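Local structure of EvpC (Edwardsiella tarda, 3EAA) at residues 61-64 / 65-69. The protein is an Hcp-family protein of the type VI secretion system, which probably assembles into hexameric rings and is itself secreted. Numbering follows the deposited sequence.
Sequences KWMD and CASVK
The carboxylate of D64 folds forward over the start of helix 67-76 and takes the backbone N-H of A66 on OD1, at 3.0 Å with an N-H...O angle of 149°. The N-H of S67 adds a weak, longer bond to the same oxygen. With CG between the backbone N and the carbonyl carbon (chi1 37°), OD1 stands before the N-H groups of the following turn. A66 N approaches OD1 on its anti side, out of the carboxylate plane; K61 NZ arrives from the opposite face, closing a salt bridge of 2.8 Å to OD1. The lysine's chain, bent at chi2 and chi3, runs forward past W62 O to D64, and its ammonium also pairs with E124. S67 turns its hydroxyl toward the loop: OG, beside its own backbone N (chi1 -49°), is hydrogen-bonded to E124 and stands 2.9 Å from D64 O, a second acceptor within reach of the same proton. CB and CG of selenomethionine M63 each lie 3.8 Å from this OG. Buried charge is shared among K61, D64 and E124, which probably keeps both acids ionised. The arrangement is a side-chain cap at a helix N-terminus, joining strand 52-62 to the helix flanking the Hcp β-barrel.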
ATOM      1  N   LYS A  61       6.192 -12.628  19.581  1.00 14.14           N
ATOM      2  CA  LYS A  61       6.895 -13.816  20.042  1.00 21.77           C
ATOM      3  C   LYS A  61       6.286 -15.079  19.450  1.00 22.91           C
ATOM      4  O   LYS A  61       5.213 -15.030  18.851  1.00 25.17           O
ATOM      5  CB  LYS A  61       6.900 -13.881  21.576  1.00 18.43           C
ATOM      6  CG  LYS A  61       5.598 -13.452  22.222  1.00 21.28           C
ATOM      7  CD  LYS A  61       4.614 -14.608  22.345  1.00 24.43           C
ATOM      8  CE  LYS A  61       4.723 -15.306  23.692  1.00 17.33           C
ATOM      9  NZ  LYS A  61       3.780 -16.458  23.790  1.00 21.08           N
ATOM     10  N   TRP A  62       6.984 -16.203  19.607  1.00 21.04           N
ATOM     11  CA  TRP A  62       6.490 -17.482  19.120  1.00 14.54           C
ATOM     12  C   TRP A  62       5.471 -18.000  20.096  1.00 17.66           C
ATOM     13  O   TRP A  62       5.239 -17.402  21.142  1.00 25.46           O
ATOM     14  CB  TRP A  62       7.614 -18.512  19.011  1.00 13.77           C
ATOM     15  CG  TRP A  62       8.721 -18.115  18.086  1.00 22.97           C
ATOM     16  CD1 TRP A  62      10.061 -18.082  18.367  1.00 16.73           C
ATOM     17  CD2 TRP A  62       8.584 -17.679  16.731  1.00 23.68           C
ATOM     18  NE1 TRP A  62      10.764 -17.657  17.266  1.00 17.36           N
ATOM     19  CE2 TRP A  62       9.880 -17.397  16.247  1.00 24.84           C
ATOM     20  CE3 TRP A  62       7.492 -17.494  15.875  1.00 21.87           C
ATOM     21  CZ2 TRP A  62      10.113 -16.946  14.950  1.00 21.70           C
ATOM     22  CZ3 TRP A  62       7.727 -17.039  14.587  1.00 25.75           C
ATOM     23  CH2 TRP A  62       9.025 -16.773  14.138  1.00 22.33           C
HETATM   24  N   MSE A  63       4.854 -19.117  19.746  1.00 21.54           N
HETATM   25  CA  MSE A  63       4.057 -19.851  20.707  1.00 20.28           C
HETATM   26  C   MSE A  63       4.981 -20.482  21.713  1.00 21.72           C
HETATM   27  O   MSE A  63       6.020 -21.047  21.370  1.00 23.81           O
HETATM   28  CB  MSE A  63       3.259 -20.955  20.025  1.00 22.00           C
HETATM   29  CG  MSE A  63       1.828 -20.577  19.710  1.00 40.51           C
HETATM   30 SE   MSE A  63       0.679 -22.144  19.541  1.00 72.95          SE
HETATM   31  CE  MSE A  63      -1.047 -21.230  19.664  1.00 25.94           C
ATOM     32  N   ASP A  64       4.599 -20.401  22.969  1.00 20.74           N
ATOM     33  CA  ASP A  64       5.322 -21.135  23.977  1.00 32.34           C
ATOM     34  C   ASP A  64       4.345 -21.637  25.020  1.00 24.50           C
ATOM     35  O   ASP A  64       3.181 -21.900  24.729  1.00 17.33           O
ATOM     36  CB  ASP A  64       6.402 -20.258  24.599  1.00 21.05           C
ATOM     37  CG  ASP A  64       5.960 -18.839  24.744  1.00 18.85           C
ATOM     38  OD1 ASP A  64       4.841 -18.634  25.252  1.00 26.38           O
ATOM     39  OD2 ASP A  64       6.723 -17.933  24.353  1.00 11.08           O
ATOM     40  N   CYS A  65       4.842 -21.769  26.235  1.00 22.56           N
ATOM     41  CA  CYS A  65       4.065 -22.293  27.335  1.00 28.58           C
ATOM     42  C   CYS A  65       3.212 -21.190  27.930  1.00 22.55           C
ATOM     43  O   CYS A  65       2.369 -21.443  28.787  1.00 22.35           O
ATOM     44  CB  CYS A  65       5.018 -22.810  28.400  1.00 26.43           C
ATOM     45  SG  CYS A  65       6.311 -21.626  28.766  1.00 42.43           S
ATOM     46  N   ALA A  66       3.450 -19.960  27.496  1.00 13.28           N
ATOM     47  CA  ALA A  66       2.727 -18.837  28.063  1.00 18.33           C
ATOM     48  C   ALA A  66       1.486 -18.560  27.245  1.00 16.83           C
ATOM     49  O   ALA A  66       0.525 -17.975  27.741  1.00 12.65           O
ATOM     50  CB  ALA A  66       3.603 -17.618  28.117  1.00 29.41           C
ATOM     51  N   SER A  67       1.521 -18.998  25.991  1.00 13.42           N
ATOM     52  CA  SER A  67       0.415 -18.798  25.072  1.00 13.39           C
ATOM     53  C   SER A  67      -0.927 -18.950  25.762  1.00 14.81           C
ATOM     54  O   SER A  67      -1.689 -17.991  25.865  1.00 12.35           O
ATOM     55  CB  SER A  67       0.503 -19.788  23.919  1.00 17.49           C
ATOM     56  OG  SER A  67       1.804 -19.786  23.376  1.00 35.11           O
ATOM     57  N   VAL A  68      -1.208 -20.155  26.247  1.00 17.00           N
ATOM     58  CA  VAL A  68      -2.529 -20.452  26.785  1.00 13.13           C
ATOM     59  C   VAL A  68      -2.948 -19.442  27.843  1.00 12.65           C
ATOM     60  O   VAL A  68      -4.095 -19.001  27.867  1.00 13.28           O
ATOM     61  CB  VAL A  68      -2.621 -21.875  27.335  1.00 17.35           C
ATOM     62  CG1 VAL A  68      -3.938 -22.068  28.065  1.00 20.79           C
ATOM     63  CG2 VAL A  68      -2.503 -22.876  26.205  1.00 20.22           C
ATOM     64  N   LYS A  69      -2.013 -19.056  28.699  1.00 13.43           N
ATOM     65  CA  LYS A  69      -2.309 -18.103  29.762  1.00 15.08           C
ATOM     66  C   LYS A  69      -2.549 -16.729  29.155  1.00 14.96           C
ATOM     67  O   LYS A  69      -3.388 -15.958  29.619  1.00 11.55           O
ATOM     68  CB  LYS A  69      -1.152 -18.049  30.749  1.00 21.55           C
ATOM     69  CG  LYS A  69      -0.542 -19.423  31.057  1.00 24.84           C
ATOM     70  CD  LYS A  69      -0.997 -19.984  32.411  1.00 44.79           C
ATOM     71  CE  LYS A  69      -2.102 -21.034  32.312  1.00 16.59           C
ATOM     72  NZ  LYS A  69      -3.462 -20.457  32.436  1.00 24.99           N
TER